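Long-range contacts in WlaRA, TDP-fucose-3,4-ketoisomerase (Campylobacter jejuni subsp. jejuni 81116, PDB 5TPV), which belongs to the WxcM-like family of the cupin clan and holds thymidine-5'-diphosphate in a pocket that the second subunit of the dimer helps to complete: residues B[49-54]-B[93-98]; B[56-61]-B[85-90]. All coordinates share one frame; numbering follows the deposited sequence.

How the contacts relate
Both contacts are buried pairings of antiparallel strands, yet they lie in different sheets of the same cupin-type sandwich and differ accordingly in chemistry. Contact 1 belongs to the five-stranded sheet and is largely polar: a lysine, a histidine, an asparagine and a water meet there beside bound thymidine-5'-diphosphate. Contact 2, nearer the centre of the chain, lies in the six-stranded sheet; its backbone ladder is regular and its side chains are mostly aliphatic and aromatic. In the sequence it falls between the two segments of contact 1. The two meet in the interior, where Lys95 CE packs 4.0 Å from Ile89 CD1 and Met97 SD approaches Phe58 CE1.

Contact 1: B[49-54]-B[93-98]; sequences HANLNS and IWKQMY. With TYD (thymidine-5'-diphosphate), chain E.
His49 and Lys95, an antiparallel hydrogen-bonded pair, show how a buried amino group is held by a backbone carbonyl and a water, with an amide oxygen close by. The lysine chain bends at its second and third torsions (chi2 -73°), folding back over its neighbour: CD lies over one face of the imidazole, displaced toward the rim, and NZ donates to His49 O at 3.0 Å. That donor sits above the carbonyl plane; the backbone N of Lys95 also reaches His49 O, in a weak bond of 3.3 Å. NZ lies 2.8 Å from Asn51 OD1, the two side chains crossing nearly at right angles, and it donates to a water 3.1 Å away. The same water accepts from Asn51 N and donates to Ile93 O, bridging the two segments beside the Ala50 and Trp94 positions.

Asn51 OD1 also meets the rim of the imidazole, level with the ring, accepting a weak bond from ND1, while Asn51 ND2 is bonded to Glu118. The other ring nitrogen, NE2, donates almost straight (167°) to O2B of thymidine-5'-diphosphate over a short 2.5 Å. The indole of Trp94 lies flat against the backbone, with His49 N 3.8 Å above the centre of the ring system; its CE3 meets Ala50 CB at 4.1 Å, and Tyr123 packs edge-to-face against it. His49 thus belongs to a ligand pocket on a cupin-fold sheet, to which Arg33, Arg46, Gly47, Tyr119, Tyr121 and Lys14 of the second subunit contribute further bonds.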
# COMPACT_ATOMS: atom_id res chain seq x y z
N HIS B 49 7.19 -17.45 -9.41
CA HIS B 49 6.26 -18.36 -8.76
C HIS B 49 4.84 -17.99 -9.11
O HIS B 49 4.56 -16.91 -9.60
CB HIS B 49 6.45 -18.35 -7.25
CG HIS B 49 6.32 -16.98 -6.64
ND1 HIS B 49 5.11 -16.42 -6.32
CD2 HIS B 49 7.26 -16.05 -6.34
CE1 HIS B 49 5.31 -15.20 -5.82
NE2 HIS B 49 6.61 -14.96 -5.81
N ALA B 50 3.93 -18.89 -8.79
CA ALA B 50 2.51 -18.65 -8.87
C ALA B 50 1.95 -18.89 -7.52
O ALA B 50 2.60 -19.50 -6.63
CB ALA B 50 1.88 -19.57 -9.90
N ASN B 51 0.75 -18.35 -7.34
CA ASN B 51 0.08 -18.41 -6.04
C ASN B 51 -1.31 -19.00 -6.23
O ASN B 51 -2.10 -18.59 -7.14
CB ASN B 51 0.02 -17.03 -5.35
CG ASN B 51 1.41 -16.43 -5.07
OD1 ASN B 51 2.15 -16.04 -5.99
ND2 ASN B 51 1.75 -16.34 -3.81
N LEU B 52 -1.58 -20.01 -5.39
CA LEU B 52 -2.82 -20.81 -5.46
C LEU B 52 -4.10 -20.04 -5.12
O LEU B 52 -5.12 -20.18 -5.80
CB LEU B 52 -2.72 -22.02 -4.53
CG LEU B 52 -1.82 -23.18 -4.97
CD1 LEU B 52 -1.54 -24.05 -3.76
CD2 LEU B 52 -2.51 -23.99 -6.08
N ASN B 53 -4.02 -19.17 -4.12
CA ASN B 53 -5.16 -18.36 -3.69
C ASN B 53 -5.17 -16.87 -3.99
O ASN B 53 -6.24 -16.28 -4.14
CB ASN B 53 -5.32 -18.58 -2.19
CG ASN B 53 -5.29 -20.06 -1.84
OD1 ASN B 53 -5.94 -20.85 -2.54
ND2 ASN B 53 -4.57 -20.44 -0.79
N SER B 54 -4.01 -16.22 -3.96
CA SER B 54 -3.95 -14.76 -3.90
C SER B 54 -4.15 -14.21 -5.30
O SER B 54 -3.61 -14.71 -6.30
CB SER B 54 -2.59 -14.29 -3.39
OG SER B 54 -2.27 -14.78 -2.10
N ILE B 93 -1.53 -17.42 -11.58
CA ILE B 93 -0.82 -16.93 -12.72
C ILE B 93 0.62 -16.78 -12.31
O ILE B 93 0.91 -16.20 -11.26
CB ILE B 93 -1.47 -15.63 -13.19
CG1 ILE B 93 -2.93 -15.90 -13.56
CG2 ILE B 93 -0.65 -15.04 -14.33
CD1 ILE B 93 -3.61 -14.84 -14.41
N TRP B 94 1.50 -17.35 -13.11
CA TRP B 94 2.94 -17.30 -12.84
C TRP B 94 3.43 -15.92 -13.29
O TRP B 94 2.98 -15.37 -14.31
CB TRP B 94 3.65 -18.35 -13.65
CG TRP B 94 5.13 -18.44 -13.50
CD1 TRP B 94 6.08 -17.69 -14.13
CD2 TRP B 94 5.84 -19.38 -12.70
NE1 TRP B 94 7.34 -18.13 -13.79
CE2 TRP B 94 7.21 -19.15 -12.89
CE3 TRP B 94 5.43 -20.41 -11.85
CZ2 TRP B 94 8.19 -19.89 -12.25
CZ3 TRP B 94 6.43 -21.16 -11.22
CH2 TRP B 94 7.78 -20.90 -11.42
N LYS B 95 4.39 -15.41 -12.54
CA LYS B 95 4.94 -14.09 -12.86
C LYS B 95 6.41 -13.99 -12.53
O LYS B 95 6.91 -14.64 -11.63
CB LYS B 95 4.12 -13.00 -12.15
CG LYS B 95 4.58 -12.55 -10.78
CD LYS B 95 4.33 -13.53 -9.68
CE LYS B 95 2.87 -13.87 -9.51
NZ LYS B 95 2.80 -14.81 -8.38
N GLN B 96 7.07 -13.16 -13.31
CA GLN B 96 8.42 -12.73 -13.09
C GLN B 96 8.59 -11.23 -13.40
O GLN B 96 8.05 -10.71 -14.37
CB GLN B 96 9.32 -13.63 -13.95
CG GLN B 96 10.80 -13.33 -13.81
CD GLN B 96 11.63 -14.07 -14.86
OE1 GLN B 96 11.43 -13.89 -16.06
NE2 GLN B 96 12.57 -14.91 -14.41
N MET B 97 9.33 -10.51 -12.56
CA MET B 97 9.58 -9.08 -12.76
C MET B 97 11.03 -8.74 -12.83
O MET B 97 11.82 -9.30 -12.10
CB MET B 97 9.01 -8.32 -11.62
CG MET B 97 7.57 -8.74 -11.55
SD MET B 97 6.78 -8.17 -10.08
CE MET B 97 7.04 -9.75 -9.24
N TYR B 98 11.34 -7.81 -13.73
CA TYR B 98 12.70 -7.57 -14.10
C TYR B 98 12.75 -6.18 -14.75
O TYR B 98 11.73 -5.48 -14.85
CB TYR B 98 13.17 -8.68 -15.04
CG TYR B 98 12.26 -8.85 -16.20
CD1 TYR B 98 12.51 -8.20 -17.40
CD2 TYR B 98 11.14 -9.64 -16.11
CE1 TYR B 98 11.65 -8.33 -18.49
CE2 TYR B 98 10.28 -9.79 -17.19
CZ TYR B 98 10.54 -9.15 -18.38
OH TYR B 98 9.64 -9.29 -19.42
PA TYD E . 8.64 -14.18 -2.63
O1A TYD E . 9.05 -15.63 -2.51
O2A TYD E . 7.22 -13.83 -3.01
O3A TYD E . 9.63 -13.46 -3.68
PB TYD E . 9.10 -12.26 -4.62
O1B TYD E . 10.24 -12.01 -5.57
O2B TYD E . 7.86 -12.83 -5.27
O3B TYD E . 8.83 -11.14 -3.65
O5' TYD E . 9.00 -13.44 -1.25
C5' TYD E . 10.35 -13.16 -0.91
C4' TYD E . 10.67 -13.77 0.45
O4' TYD E . 10.15 -12.94 1.49
C3' TYD E . 10.04 -15.15 0.59
O3' TYD E . 11.05 -16.13 0.81
C2' TYD E . 9.12 -15.07 1.80
C1' TYD E . 9.24 -13.65 2.33
N1 TYD E . 7.92 -13.00 2.29
C2 TYD E . 7.19 -12.83 3.48
O2 TYD E . 7.67 -13.25 4.56
N3 TYD E . 5.99 -12.24 3.49
C4 TYD E . 5.45 -11.79 2.35
O4 TYD E . 4.32 -11.24 2.36
C5 TYD E . 6.20 -11.96 1.08
C5M TYD E . 5.62 -11.46 -0.22
C6 TYD E . 7.44 -12.57 1.12
O HOH W 1 0.05 -16.13 -8.96

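Contact 2: B[56-61]-B[85-90]; sequences FIFIAL and KGLYID
Ile89 packs against Phe56 and Phe58, and its side chain illustrates how one branch of an isoleucine can serve two aromatic neighbours. At CB the chain forks. CG1 lies between the backbone N and the carbonyl carbon (chi1 72°), a rotation that swings this branch across to the neighbouring strand. There CG1 rests 4.1 Å from Phe56 CB and 4.0 Å from Phe58 CE2. One bond further out, CD1 arrives at the edge of the Phe58 ring, close to its plane, 3.8 Å from CE2, and also lies 4.1 Å from Phe56 CD2. Ile89 and Phe56 therefore extend alongside each other from the same face, whereas Ile89 and Phe58 cross at a slant.

The backbone sets this register. Ile89 N donates to Phe56 O at 3.1 Å, the return bond from Phe56 N to Ile89 O is weak, and two bonds of similar length join Phe58 with Leu87. Leu87 lies on the same face, which Leu80 and Ile78 of strand 75-80 cover from the other sheet. On the reverse face, between these pairs, Ile57 CG1 meets the edge of the Tyr88 ring, 4.2 Å from CD1, while the tyrosine hydroxyl is bonded to Glu55. Where the ladder runs out, a water accepts from Ala60 N and donates to Lys85 O.

Polar bonding across the contact is thus the work of main chain and water. Between the two segments the side chains contribute apolar packing, and the Phe56, Phe58, Leu87 and Ile89 face fits the hydrophobic interior of the sandwich.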
# COMPACT_ATOMS: atom_id res chain seq x y z
N PHE B 56 -3.63 -10.18 -7.01
CA PHE B 56 -2.61 -9.13 -6.88
C PHE B 56 -3.02 -7.94 -7.72
O PHE B 56 -3.61 -8.12 -8.78
CB PHE B 56 -1.24 -9.58 -7.34
CG PHE B 56 -0.68 -10.65 -6.49
CD1 PHE B 56 -0.17 -10.35 -5.25
CD2 PHE B 56 -0.69 -11.98 -6.92
CE1 PHE B 56 0.28 -11.34 -4.39
CE2 PHE B 56 -0.22 -12.98 -6.07
CZ PHE B 56 0.24 -12.67 -4.81
N ILE B 57 -2.73 -6.73 -7.22
CA ILE B 57 -2.45 -5.58 -8.10
C ILE B 57 -1.03 -5.02 -7.91
O ILE B 57 -0.59 -4.77 -6.80
CB ILE B 57 -3.46 -4.47 -7.79
CG1 ILE B 57 -4.85 -4.91 -8.19
CG2 ILE B 57 -3.22 -3.21 -8.61
CD1 ILE B 57 -5.92 -4.01 -7.65
N PHE B 58 -0.33 -4.82 -9.01
CA PHE B 58 1.05 -4.38 -9.04
C PHE B 58 1.03 -2.92 -9.56
O PHE B 58 0.41 -2.63 -10.58
CB PHE B 58 1.89 -5.21 -10.06
CG PHE B 58 1.96 -6.68 -9.74
CD1 PHE B 58 2.88 -7.14 -8.83
CD2 PHE B 58 1.09 -7.59 -10.32
CE1 PHE B 58 2.92 -8.49 -8.48
CE2 PHE B 58 1.13 -8.93 -9.99
CZ PHE B 58 2.05 -9.39 -9.07
N ILE B 59 1.75 -2.05 -8.88
CA ILE B 59 1.80 -0.63 -9.22
C ILE B 59 3.24 -0.18 -9.08
O ILE B 59 3.88 -0.43 -8.03
CB ILE B 59 0.92 0.14 -8.21
CG1 ILE B 59 -0.48 -0.43 -8.15
CG2 ILE B 59 0.85 1.63 -8.50
CD1 ILE B 59 -1.27 0.06 -6.96
N ALA B 60 3.77 0.47 -10.13
CA ALA B 60 5.01 1.17 -10.04
C ALA B 60 4.75 2.57 -9.49
O ALA B 60 4.38 3.45 -10.25
CB ALA B 60 5.67 1.24 -11.40
N LEU B 61 4.88 2.74 -8.19
CA LEU B 61 4.72 4.05 -7.56
C LEU B 61 5.79 4.99 -7.94
O LEU B 61 5.59 6.17 -7.95
CB LEU B 61 4.85 3.97 -6.06
CG LEU B 61 3.76 3.27 -5.29
CD1 LEU B 61 3.91 3.56 -3.82
CD2 LEU B 61 2.40 3.72 -5.77
N LYS B 85 -1.96 3.69 -12.93
CA LYS B 85 -2.22 2.43 -13.58
C LYS B 85 -1.60 1.30 -12.73
O LYS B 85 -0.56 1.46 -12.03
CB LYS B 85 -1.68 2.51 -15.01
CG LYS B 85 -0.47 1.66 -15.36
CD LYS B 85 0.02 2.03 -16.76
CE LYS B 85 1.28 1.28 -17.17
NZ LYS B 85 0.88 0.06 -17.93
N GLY B 86 -2.29 0.18 -12.72
CA GLY B 86 -1.74 -1.04 -12.18
C GLY B 86 -2.22 -2.23 -12.96
O GLY B 86 -3.19 -2.19 -13.73
N LEU B 87 -1.52 -3.33 -12.70
CA LEU B 87 -1.83 -4.61 -13.29
C LEU B 87 -2.48 -5.48 -12.26
O LEU B 87 -1.83 -5.84 -11.26
CB LEU B 87 -0.55 -5.29 -13.76
CG LEU B 87 -0.71 -6.75 -14.22
CD1 LEU B 87 -1.62 -6.80 -15.44
CD2 LEU B 87 0.67 -7.27 -14.58
N TYR B 88 -3.77 -5.73 -12.47
CA TYR B 88 -4.50 -6.80 -11.78
C TYR B 88 -4.24 -8.17 -12.43
O TYR B 88 -4.34 -8.32 -13.66
CB TYR B 88 -5.99 -6.53 -11.86
CG TYR B 88 -6.80 -7.72 -11.40
CD1 TYR B 88 -7.02 -7.95 -10.06
CD2 TYR B 88 -7.28 -8.66 -12.31
CE1 TYR B 88 -7.67 -9.08 -9.61
CE2 TYR B 88 -7.96 -9.80 -11.88
CZ TYR B 88 -8.17 -9.99 -10.54
OH TYR B 88 -8.83 -11.12 -10.12
N ILE B 89 -3.89 -9.17 -11.63
CA ILE B 89 -3.88 -10.54 -12.13
C ILE B 89 -4.66 -11.40 -11.19
O ILE B 89 -4.64 -11.22 -9.99
CB ILE B 89 -2.49 -11.17 -12.28
CG1 ILE B 89 -1.83 -11.50 -10.92
CG2 ILE B 89 -1.63 -10.30 -13.15
CD1 ILE B 89 -0.49 -12.24 -11.05
N ASP B 90 -5.30 -12.41 -11.77
CA ASP B 90 -6.09 -13.37 -10.96
C ASP B 90 -5.14 -14.41 -10.36
O ASP B 90 -3.95 -14.44 -10.69
CB ASP B 90 -7.07 -14.07 -11.90
CG ASP B 90 -8.36 -14.52 -11.22
OD1 ASP B 90 -9.37 -14.52 -11.97
OD2 ASP B 90 -8.36 -14.85 -10.00
O HOH W 2 1.95 1.23 -12.30